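Local atomic coordinates of SusD homolog (Bacteroides thetaiotaomicron, PDB entry 4MRU), a protein that probably binds mucin O-glycans as a SusD-like outer-membrane lipoprotein, helping Bacteroides thetaiotaomicron to capture host sugars. Residues A[195-200]-A[235-240]; A[201-206]-A[224-229]; A[337-342]-A[346-351]. All coordinates share one frame; numbering follows the deposited sequence. Where two conformers were deposited one is given.

Contact 1: residues A[195-200]-A[235-240]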
loop_
_atom_site.group_PDB
_atom_site.type_symbol
_atom_site.label_atom_id
_atom_site.label_comp_id
_atom_site.label_asym_id
_atom_site.label_seq_id
_atom_site.Cartn_x
_atom_site.Cartn_y
_atom_site.Cartn_z
ATOM N N TRP A 195 -9.454 2.448 -17.576
ATOM C CA TRP A 195 -8.000 2.251 -17.478
ATOM C C TRP A 195 -7.260 3.593 -17.502
ATOM O O TRP A 195 -6.288 3.757 -16.745
ATOM C CB TRP A 195 -7.471 1.314 -18.564
ATOM C CG TRP A 195 -7.699 -0.110 -18.240
ATOM C CD1 TRP A 195 -8.554 -0.971 -18.842
ATOM C CD2 TRP A 195 -7.089 -0.833 -17.162
ATOM N NE1 TRP A 195 -8.500 -2.211 -18.240
ATOM C CE2 TRP A 195 -7.617 -2.153 -17.192
ATOM C CE3 TRP A 195 -6.180 -0.488 -16.159
ATOM C CZ2 TRP A 195 -7.251 -3.122 -16.257
ATOM C CZ3 TRP A 195 -5.811 -1.458 -15.212
ATOM C CH2 TRP A 195 -6.315 -2.774 -15.295
ATOM N N ARG A 196 -7.724 4.577 -18.287
ATOM C CA ARG A 196 -7.038 5.890 -18.265
ATOM C C ARG A 196 -7.200 6.641 -16.930
ATOM O O ARG A 196 -6.253 7.254 -16.447
ATOM C CB ARG A 196 -7.485 6.795 -19.422
ATOM C CG ARG A 196 -7.049 6.214 -20.767
ATOM C CD ARG A 196 -7.272 7.218 -21.885
ATOM N NE ARG A 196 -6.310 8.280 -21.751
ATOM C CZ ARG A 196 -6.575 9.578 -21.767
ATOM N NH1 ARG A 196 -7.798 10.041 -21.941
ATOM N NH2 ARG A 196 -5.571 10.422 -21.629
ATOM N N LEU A 197 -8.390 6.597 -16.339
ATOM C CA LEU A 197 -8.600 7.192 -15.039
ATOM C C LEU A 197 -7.640 6.579 -14.037
ATOM O O LEU A 197 -6.969 7.289 -13.236
ATOM C CB LEU A 197 -10.036 6.997 -14.573
ATOM C CG LEU A 197 -11.111 7.681 -15.432
ATOM C CD1 LEU A 197 -12.487 7.344 -14.857
ATOM C CD2 LEU A 197 -10.870 9.169 -15.482
ATOM N N PHE A 198 -7.548 5.256 -14.080
ATOM C CA PHE A 198 -6.661 4.576 -13.148
ATOM C C PHE A 198 -5.211 4.990 -13.400
ATOM O O PHE A 198 -4.451 5.265 -12.458
ATOM C CB PHE A 198 -6.791 3.053 -13.244
ATOM C CG PHE A 198 -5.723 2.334 -12.529
ATOM C CD1 PHE A 198 -5.730 2.284 -11.140
ATOM C CD2 PHE A 198 -4.691 1.734 -13.216
ATOM C CE1 PHE A 198 -4.721 1.635 -10.451
ATOM C CE2 PHE A 198 -3.680 1.096 -12.534
ATOM C CZ PHE A 198 -3.714 1.026 -11.152
ATOM N N LEU A 199 -4.811 4.979 -14.653
ATOM C CA LEU A 199 -3.419 5.366 -14.980
ATOM C C LEU A 199 -3.077 6.750 -14.458
ATOM O O LEU A 199 -2.004 6.972 -13.886
ATOM C CB LEU A 199 -3.221 5.303 -16.491
ATOM C CG LEU A 199 -1.859 5.542 -17.102
ATOM C CD1 LEU A 199 -1.796 4.801 -18.432
ATOM C CD2 LEU A 199 -1.594 7.018 -17.295
ATOM N N HIS A 200 -3.985 7.694 -14.661
ATOM C CA HIS A 200 -3.778 9.063 -14.137
ATOM C C HIS A 200 -3.734 9.124 -12.606
ATOM O O HIS A 200 -2.999 9.923 -12.021
ATOM C CB HIS A 200 -4.842 9.987 -14.681
ATOM C CG HIS A 200 -4.847 10.064 -16.172
ATOM N ND1 HIS A 200 -6.015 10.161 -16.913
ATOM C CD2 HIS A 200 -3.841 9.963 -17.068
ATOM C CE1 HIS A 200 -5.705 10.193 -18.197
ATOM N NE2 HIS A 200 -4.399 10.039 -18.314
ATOM N N ASN A 235 -16.859 6.256 -6.938
ATOM C CA ASN A 235 -16.584 4.904 -6.505
ATOM C C ASN A 235 -16.839 3.832 -7.605
ATOM O O ASN A 235 -16.233 2.787 -7.614
ATOM C CB ASN A 235 -17.399 4.602 -5.253
ATOM C CG ASN A 235 -16.699 5.097 -3.991
ATOM O OD1 ASN A 235 -15.488 4.910 -3.808
ATOM N ND2 ASN A 235 -17.452 5.717 -3.114
ATOM N N ASP A 236 -17.744 4.114 -8.536
ATOM C CA ASP A 236 -17.990 3.186 -9.654
ATOM C C ASP A 236 -16.767 2.996 -10.543
ATOM O O ASP A 236 -16.680 1.982 -11.213
ATOM C CB ASP A 236 -19.159 3.663 -10.517
ATOM C CG ASP A 236 -20.512 3.390 -9.875
ATOM O OD1 ASP A 236 -20.600 2.561 -8.915
ATOM O OD2 ASP A 236 -21.481 4.022 -10.333
ATOM N N ASP A 237 -15.822 3.936 -10.523
ATOM C CA ASP A 237 -14.621 3.813 -11.315
ATOM C C ASP A 237 -13.416 3.247 -10.525
ATOM O O ASP A 237 -12.322 3.244 -11.038
ATOM C CB ASP A 237 -14.281 5.174 -11.928
ATOM C CG ASP A 237 -15.304 5.596 -12.981
ATOM O OD1 ASP A 237 -15.804 4.677 -13.678
ATOM O OD2 ASP A 237 -15.578 6.807 -13.128
ATOM N N ASN A 238 -13.615 2.825 -9.284
ATOM C CA ASN A 238 -12.523 2.271 -8.499
ATOM C C ASN A 238 -11.929 1.086 -9.252
ATOM O O ASN A 238 -12.669 0.346 -9.911
ATOM C CB ASN A 238 -13.009 1.789 -7.115
ATOM C CG ASN A 238 -13.468 2.932 -6.204
ATOM O OD1 ASN A 238 -13.171 4.096 -6.439
ATOM N ND2 ASN A 238 -14.157 2.573 -5.127
ATOM N N ALA A 239 -10.622 0.891 -9.105
ATOM C CA ALA A 239 -9.896 -0.218 -9.708
ATOM C C ALA A 239 -9.886 -1.386 -8.717
ATOM O O ALA A 239 -9.225 -1.308 -7.670
ATOM C CB ALA A 239 -8.493 0.186 -10.030
ATOM N N LEU A 240 -10.652 -2.423 -9.044
ATOM C CA LEU A 240 -10.748 -3.610 -8.235
ATOM C C LEU A 240 -10.417 -4.785 -9.117
ATOM O O LEU A 240 -10.934 -4.871 -10.255
ATOM C CB LEU A 240 -12.158 -3.802 -7.725
ATOM C CG LEU A 240 -12.681 -3.123 -6.470
ATOM C CD1 LEU A 240 -12.387 -1.657 -6.450
ATOM C CD2 LEU A 240 -14.183 -3.411 -6.436
#
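Beside Asp237, the residue that meets Leu197, the side-chain amide of Asn238 gives ND2 to Asn235 OD1 at 3.0 Å, with an N-H...O angle of 156°. The bond lies close to the amide plane of Asn238 and folds the 235-238 turn back on itself, and the backbone bond from Asn238 N to Asn235 O, 3.1 Å, reinforces it. Asn235 ND2 is held in turn by Leu358 O and Glu361 OE2, which fastens the turn to helix 348-363.

What this turn offers to the helix is one carboxylate and one methyl. Asp237 OD1 accepts a hydrogen bond from Gln194 NE2, one turn before Leu197. Its OD2 lies 3.6 Å from Leu197 CD1, the two side chains crossing at a slant without a polar bond between them. The second touch is purely apolar. Phe198 has CG anti to its backbone N (chi1 168°), which places the ring beside Ala239, and CD1 comes within 3.6 Å of Ala239 CB while CE1 stays at 4.1 Å. The methyl approaches the ring obliquely.

Only small patches of surface meet, and the one between Phe198 and Ala239 is completed by other parts of the chain. Ala239 pairs through its backbone with Trp324 and Met325, in the two-stranded antiparallel sheet of 239-241 and 322-325. The Phe198 ring, on helix 192-209, meets both Thr116 of helix 104-125 and Met325 of strand 322-325, and Trp195 likewise touches Leu112 and Trp324.

Contact 2: residues A[201-206]-A[224-229]. With EDO (1,2-ethanediol), chain E; EDO (1,2-ethanediol), chain F.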
loop_
_atom_site.group_PDB
_atom_site.type_symbol
_atom_site.label_atom_id
_atom_site.label_comp_id
_atom_site.label_asym_id
_atom_site.label_seq_id
_atom_site.Cartn_x
_atom_site.Cartn_y
_atom_site.Cartn_z
ATOM N N SER A 201 -4.540 8.300 -11.963
ATOM C CA SER A 201 -4.541 8.211 -10.527
ATOM C C SER A 201 -3.181 7.649 -10.010
ATOM O O SER A 201 -2.643 8.129 -9.059
ATOM C CB SER A 201 -5.720 7.354 -10.054
ATOM O OG SER A 201 -6.949 7.850 -10.585
ATOM N N LEU A 202 -2.653 6.643 -10.687
ATOM C CA LEU A 202 -1.346 6.097 -10.332
ATOM C C LEU A 202 -0.251 7.130 -10.543
ATOM O O LEU A 202 0.655 7.221 -9.714
ATOM C CB LEU A 202 -1.046 4.884 -11.178
ATOM C CG LEU A 202 0.215 4.069 -10.903
ATOM C CD1 LEU A 202 0.252 3.609 -9.461
ATOM C CD2 LEU A 202 0.271 2.882 -11.860
ATOM N N GLN A 203 -0.310 7.890 -11.646
ATOM C CA GLN A 203 0.638 8.996 -11.852
ATOM C C GLN A 203 0.570 9.996 -10.690
ATOM O O GLN A 203 1.597 10.468 -10.216
ATOM C CB GLN A 203 0.375 9.734 -13.141
ATOM C CG GLN A 203 0.667 8.963 -14.411
ATOM C CD GLN A 203 0.104 9.668 -15.658
ATOM O OE1 GLN A 203 -1.018 10.190 -15.655
ATOM N NE2 GLN A 203 0.898 9.681 -16.728
ATOM N N LEU A 204 -0.630 10.296 -10.232
ATOM C CA LEU A 204 -0.822 11.191 -9.098
ATOM C C LEU A 204 -0.188 10.635 -7.808
ATOM O O LEU A 204 0.495 11.343 -7.078
ATOM C CB LEU A 204 -2.314 11.438 -8.896
ATOM C CG LEU A 204 -2.721 12.315 -7.708
ATOM C CD1 LEU A 204 -2.069 13.686 -7.796
ATOM C CD2 LEU A 204 -4.226 12.445 -7.656
ATOM N N ARG A 205 -0.437 9.358 -7.539
ATOM C CA ARG A 205 0.123 8.707 -6.363
ATOM C C ARG A 205 1.656 8.760 -6.382
ATOM O O ARG A 205 2.280 9.127 -5.422
ATOM C CB ARG A 205 -0.320 7.253 -6.322
ATOM C CG ARG A 205 0.219 6.499 -5.136
ATOM C CD ARG A 205 0.128 4.980 -5.340
ATOM N NE ARG A 205 -1.147 4.456 -4.870
ATOM C CZ ARG A 205 -1.509 3.179 -4.993
ATOM N NH1 ARG A 205 -0.691 2.315 -5.589
ATOM N NH2 ARG A 205 -2.684 2.777 -4.524
HETATM N N MSE A 206 2.229 8.381 -7.517
HETATM C CA MSE A 206 3.676 8.334 -7.661
HETATM C C MSE A 206 4.295 9.713 -7.636
HETATM O O MSE A 206 5.356 9.897 -7.043
HETATM C CB MSE A 206 3.984 7.655 -8.978
HETATM C CG MSE A 206 3.675 6.162 -8.919
HETATM SE SE MSE A 206 3.921 5.373 -10.724
HETATM C CE MSE A 206 5.604 6.254 -11.276
ATOM N N GLU A 224 -0.328 17.608 -11.584
ATOM C CA GLU A 224 -1.247 18.556 -12.148
ATOM C C GLU A 224 -1.779 18.092 -13.508
ATOM O O GLU A 224 -2.982 18.161 -13.768
ATOM C CB GLU A 224 -0.589 19.949 -12.256
ATOM C CG GLU A 224 -0.402 20.558 -10.870
ATOM C CD GLU A 224 0.387 21.857 -10.846
ATOM O OE1 GLU A 224 1.105 22.183 -11.816
ATOM O OE2 GLU A 224 0.347 22.554 -9.817
ATOM N N LYS A 225 -0.903 17.605 -14.370
ATOM C CA LYS A 225 -1.347 17.125 -15.680
ATOM C C LYS A 225 -2.253 15.898 -15.551
ATOM O O LYS A 225 -3.234 15.750 -16.314
ATOM C CB LYS A 225 -0.183 16.790 -16.603
ATOM C CG LYS A 225 0.511 18.047 -17.089
ATOM C CD LYS A 225 1.806 17.709 -17.850
ATOM C CE LYS A 225 2.518 18.982 -18.299
ATOM N NZ LYS A 225 3.474 18.720 -19.408
ATOM N N ALA A 226 -1.934 15.038 -14.589
ATOM C CA ALA A 226 -2.716 13.820 -14.350
ATOM C C ALA A 226 -4.149 14.141 -13.922
ATOM O O ALA A 226 -5.093 13.595 -14.477
ATOM C CB ALA A 226 -2.044 12.976 -13.306
ATOM N N VAL A 227 -4.292 15.071 -12.977
ATOM C CA VAL A 227 -5.598 15.522 -12.571
ATOM C C VAL A 227 -6.355 16.144 -13.727
ATOM O O VAL A 227 -7.548 15.867 -13.932
ATOM C CB VAL A 227 -5.485 16.508 -11.372
ATOM C CG1 VAL A 227 -6.786 17.225 -11.117
ATOM C CG2 VAL A 227 -5.098 15.732 -10.142
ATOM N N THR A 228 -5.690 16.992 -14.511
ATOM C CA THR A 228 -6.335 17.565 -15.665
ATOM C C THR A 228 -6.802 16.492 -16.646
ATOM O O THR A 228 -7.855 16.626 -17.230
ATOM C CB THR A 228 -5.393 18.577 -16.379
ATOM O OG1 THR A 228 -5.107 19.610 -15.450
ATOM C CG2 THR A 228 -6.044 19.169 -17.602
ATOM N N ALA A 229 -6.015 15.432 -16.820
ATOM C CA ALA A 229 -6.364 14.368 -17.784
ATOM C C ALA A 229 -7.518 13.504 -17.309
ATOM O O ALA A 229 -8.150 12.835 -18.141
ATOM C CB ALA A 229 -5.145 13.475 -18.090
HETATM C C1 EDO E . -0.267 12.087 -19.199
HETATM O O1 EDO E . -0.310 10.661 -19.162
HETATM C C2 EDO E . -1.433 12.614 -18.399
HETATM O O2 EDO E . -1.075 12.449 -17.032
HETATM C C1 EDO F . -1.721 -0.731 -6.606
HETATM O O1 EDO F . -0.523 -0.575 -5.837
HETATM C C2 EDO F . -2.669 -1.344 -5.634
HETATM O O2 EDO F . -2.814 -0.347 -4.639
#
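Gln203 and Ala226 meet where the axes of 201-206 and 224-229 approach to 8.5 Å and run nearly antiparallel (158°). This packing of the helices sets Gln203 CB 4.0 Å from Ala226 CB. Beyond it, CG stands anti to the carbonyl carbon (chi1 -69°) and the chain runs extended, which brings OE1 of the terminal amide 3.8 Å from the Ala226 methyl CB. That amide is used in both senses by a 1,2-ethanediol, probably from the crystallisation liquor: the diol's O2 donates to Gln203 OE1 at 2.6 Å, and Gln203 NE2 donates to its O1 at 2.9 Å. The diol lies beside Ala226 and Ala229 and is bonded to Asp167 as well. With an alanine in place of Gln203, the diol would probably lose both of these bonds and the methyl of Ala226 part of its cover.

On the neighbouring flank Leu204 sends CD2 to within 4.2 Å of Val227 CG2, a loose apolar touch that Leu333 and Arg334 of helix 327-339 help to enclose. Arg205 has CG anti to the backbone N (chi1 180°) and bends at chi3. NH1 bonds O1 of a second diol, at the guanidinium edge, and Gln119; NH2 takes O2, and NE makes a salt bridge with Glu329.

Helices 192-209 and 216-229 thus form an antiparallel alpha-hairpin, consistent with the TPR-like helical architecture of SusD proteins.

Contact 3: residues A[337-342]-A[346-351]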
loop_
_atom_site.group_PDB
_atom_site.type_symbol
_atom_site.label_atom_id
_atom_site.label_comp_id
_atom_site.label_asym_id
_atom_site.label_seq_id
_atom_site.Cartn_x
_atom_site.Cartn_y
_atom_site.Cartn_z
ATOM N N GLY A 337 -2.009 17.569 -2.153
ATOM C CA GLY A 337 -1.505 18.415 -3.230
ATOM C C GLY A 337 -1.942 19.862 -3.025
ATOM O O GLY A 337 -1.142 20.810 -3.151
ATOM N N ALA A 338 -3.229 20.039 -2.729
ATOM C CA ALA A 338 -3.792 21.352 -2.569
ATOM C C ALA A 338 -3.172 22.086 -1.349
ATOM O O ALA A 338 -2.845 23.264 -1.428
ATOM C CB ALA A 338 -5.319 21.277 -2.459
ATOM N N LEU A 339 -2.978 21.349 -0.262
ATOM C CA LEU A 339 -2.337 21.877 0.906
ATOM C C LEU A 339 -0.922 22.341 0.581
ATOM O O LEU A 339 -0.451 23.321 1.140
ATOM C CB LEU A 339 -2.324 20.830 2.006
ATOM C CG LEU A 339 -1.999 21.356 3.387
ATOM C CD1 LEU A 339 -3.085 22.280 3.954
ATOM C CD2 LEU A 339 -1.786 20.193 4.326
ATOM N N ARG A 340 -0.269 21.670 -0.370
ATOM C CA ARG A 340 1.077 22.014 -0.799
ATOM C C ARG A 340 1.089 23.106 -1.881
ATOM O O ARG A 340 2.139 23.440 -2.414
ATOM C CB ARG A 340 1.819 20.756 -1.316
ATOM C CG ARG A 340 2.133 19.701 -0.276
ATOM C CD ARG A 340 2.794 18.478 -0.874
ATOM N NE ARG A 340 2.970 17.472 0.147
ATOM C CZ ARG A 340 3.921 17.531 1.092
ATOM N NH1 ARG A 340 4.786 18.535 1.158
ATOM N NH2 ARG A 340 3.976 16.599 2.008
ATOM N N LYS A 341 -0.084 23.630 -2.214
ATOM C CA LYS A 341 -0.255 24.680 -3.212
ATOM C C LYS A 341 -0.036 24.138 -4.631
ATOM O O LYS A 341 0.231 24.889 -5.532
ATOM C CB LYS A 341 0.659 25.907 -2.926
ATOM C CG LYS A 341 0.490 26.486 -1.514
ATOM C CD LYS A 341 1.054 27.898 -1.322
ATOM C CE LYS A 341 2.560 27.935 -1.120
ATOM N NZ LYS A 341 2.951 27.727 0.306
ATOM N N TRP A 342 -0.170 22.831 -4.833
ATOM C CA TRP A 342 -0.187 22.300 -6.185
ATOM C C TRP A 342 -1.595 22.531 -6.747
ATOM O O TRP A 342 -2.582 22.578 -5.975
ATOM C CB TRP A 342 0.106 20.812 -6.213
ATOM C CG TRP A 342 1.451 20.420 -5.766
ATOM C CD1 TRP A 342 2.374 21.206 -5.166
ATOM C CD2 TRP A 342 1.997 19.129 -5.813
ATOM N NE1 TRP A 342 3.511 20.495 -4.870
ATOM C CE2 TRP A 342 3.309 19.204 -5.265
ATOM C CE3 TRP A 342 1.543 17.911 -6.298
ATOM C CZ2 TRP A 342 4.138 18.117 -5.200
ATOM C CZ3 TRP A 342 2.380 16.831 -6.230
ATOM C CH2 TRP A 342 3.662 16.940 -5.695
ATOM N N GLY A 346 -9.154 22.399 -6.654
ATOM C CA GLY A 346 -10.092 22.610 -5.545
ATOM C C GLY A 346 -9.365 22.843 -4.257
ATOM O O GLY A 346 -8.118 22.808 -4.219
ATOM N N GLU A 347 -10.116 23.101 -3.195
ATOM C CA GLU A 347 -9.552 23.369 -1.880
ATOM C C GLU A 347 -9.183 22.107 -1.084
ATOM O O GLU A 347 -9.903 21.126 -1.112
ATOM C CB GLU A 347 -10.553 24.174 -1.058
ATOM C CG GLU A 347 -10.812 25.566 -1.603
ATOM C CD GLU A 347 -9.674 26.526 -1.325
ATOM O OE1 GLU A 347 -8.936 26.319 -0.333
ATOM O OE2 GLU A 347 -9.534 27.492 -2.094
ATOM N N ALA A 348 -8.064 22.172 -0.354
ATOM C CA ALA A 348 -7.592 21.073 0.488
ATOM C C ALA A 348 -8.663 20.536 1.427
ATOM O O ALA A 348 -8.862 19.324 1.462
ATOM C CB ALA A 348 -6.373 21.510 1.288
ATOM N N LYS A 349 -9.382 21.407 2.149
ATOM C CA LYS A 349 -10.441 20.921 3.050
ATOM C C LYS A 349 -11.554 20.160 2.301
ATOM O O LYS A 349 -12.047 19.139 2.769
ATOM C CB LYS A 349 -11.086 22.060 3.844
ATOM C CG LYS A 349 -12.217 21.639 4.781
ATOM C CD LYS A 349 -12.942 22.816 5.372
ATOM C CE LYS A 349 -13.974 22.367 6.400
ATOM N NZ LYS A 349 -14.695 23.493 7.038
ATOM N N ASP A 350 -11.959 20.689 1.137
ATOM C CA ASP A 350 -13.010 20.052 0.363
ATOM C C ASP A 350 -12.603 18.654 -0.129
ATOM O O ASP A 350 -13.395 17.723 -0.059
ATOM C CB ASP A 350 -13.430 20.949 -0.792
ATOM C CG ASP A 350 -14.087 22.222 -0.285
ATOM O OD1 ASP A 350 -14.602 22.198 0.862
ATOM O OD2 ASP A 350 -14.068 23.234 -0.993
ATOM N N PHE A 351 -11.374 18.522 -0.616
ATOM C CA PHE A 351 -10.875 17.195 -1.025
ATOM C C PHE A 351 -10.793 16.246 0.156
ATOM O O PHE A 351 -11.113 15.074 0.024
ATOM C CB PHE A 351 -9.508 17.297 -1.692
ATOM C CG PHE A 351 -9.566 17.850 -3.102
ATOM C CD1 PHE A 351 -10.391 17.267 -4.056
ATOM C CD2 PHE A 351 -8.809 18.941 -3.466
ATOM C CE1 PHE A 351 -10.451 17.759 -5.360
ATOM C CE2 PHE A 351 -8.868 19.457 -4.770
ATOM C CZ PHE A 351 -9.705 18.873 -5.718
HETATM O O HOH W 1 -5.772 22.830 -5.718
#
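This is an alanine-to-alanine packing in a tight helix-loop-helix turn, where Ala338 at the end of helix 327-339 faces Ala348 at the start of helix 348-363, with Leu339 alongside. Ala338 CB sits 3.9 Å from Ala348 CB and 3.6 Å from both Ala348 N and Gly346 O, so a single methyl is tucked against the incoming backbone. Leu339 flanks it: its N is 3.7 Å from Ala348 CB. Phe351, one turn on, turns the edge of its ring to the methyl of Ala338.

The first helix ends in a Schellman motif. Lys341 takes a positive phi of 72°, its N returns to Ala338 O, and Trp342 N closes back on Gly337 O at 2.8 Å. The second helix starts at Glu347, its N-cap residue, whose carbonyl receives Phe351 N. Between the two ends a water donates to Trp342 O and to Gly346 O, the latter at 2.8 Å, bridging the mouth of the loop. Gly346 has little room for a side chain, since a beta carbon there would lie 2.9 Å from Phe351 CZ. Outside the turn, Phe408 and Asn411 of helix 408-423 cover Leu339, and Trp400 packs on Ala348.

From the N terminus, helix 192-209 supplies the first segment of both contact 1 and contact 2. Contact 2 closes the inner loop, residues 207-223, by folding helix 216-229 back along it; contact 1 then closes the wider loop, 201-234, when the turn and strand after residue 234 come back against helix 192-209, so contact 2 is nested inside contact 1. The two touch at His200, which packs on Ala226 and Ala229. Contact 3 follows in series, after strand 322-325, and closes only a three-residue loop between helices 327-339 and 348-363. It leans on contact 2 through Glu224, beside Trp342 and bonded to Asn343 N, but makes no contact with contact 1.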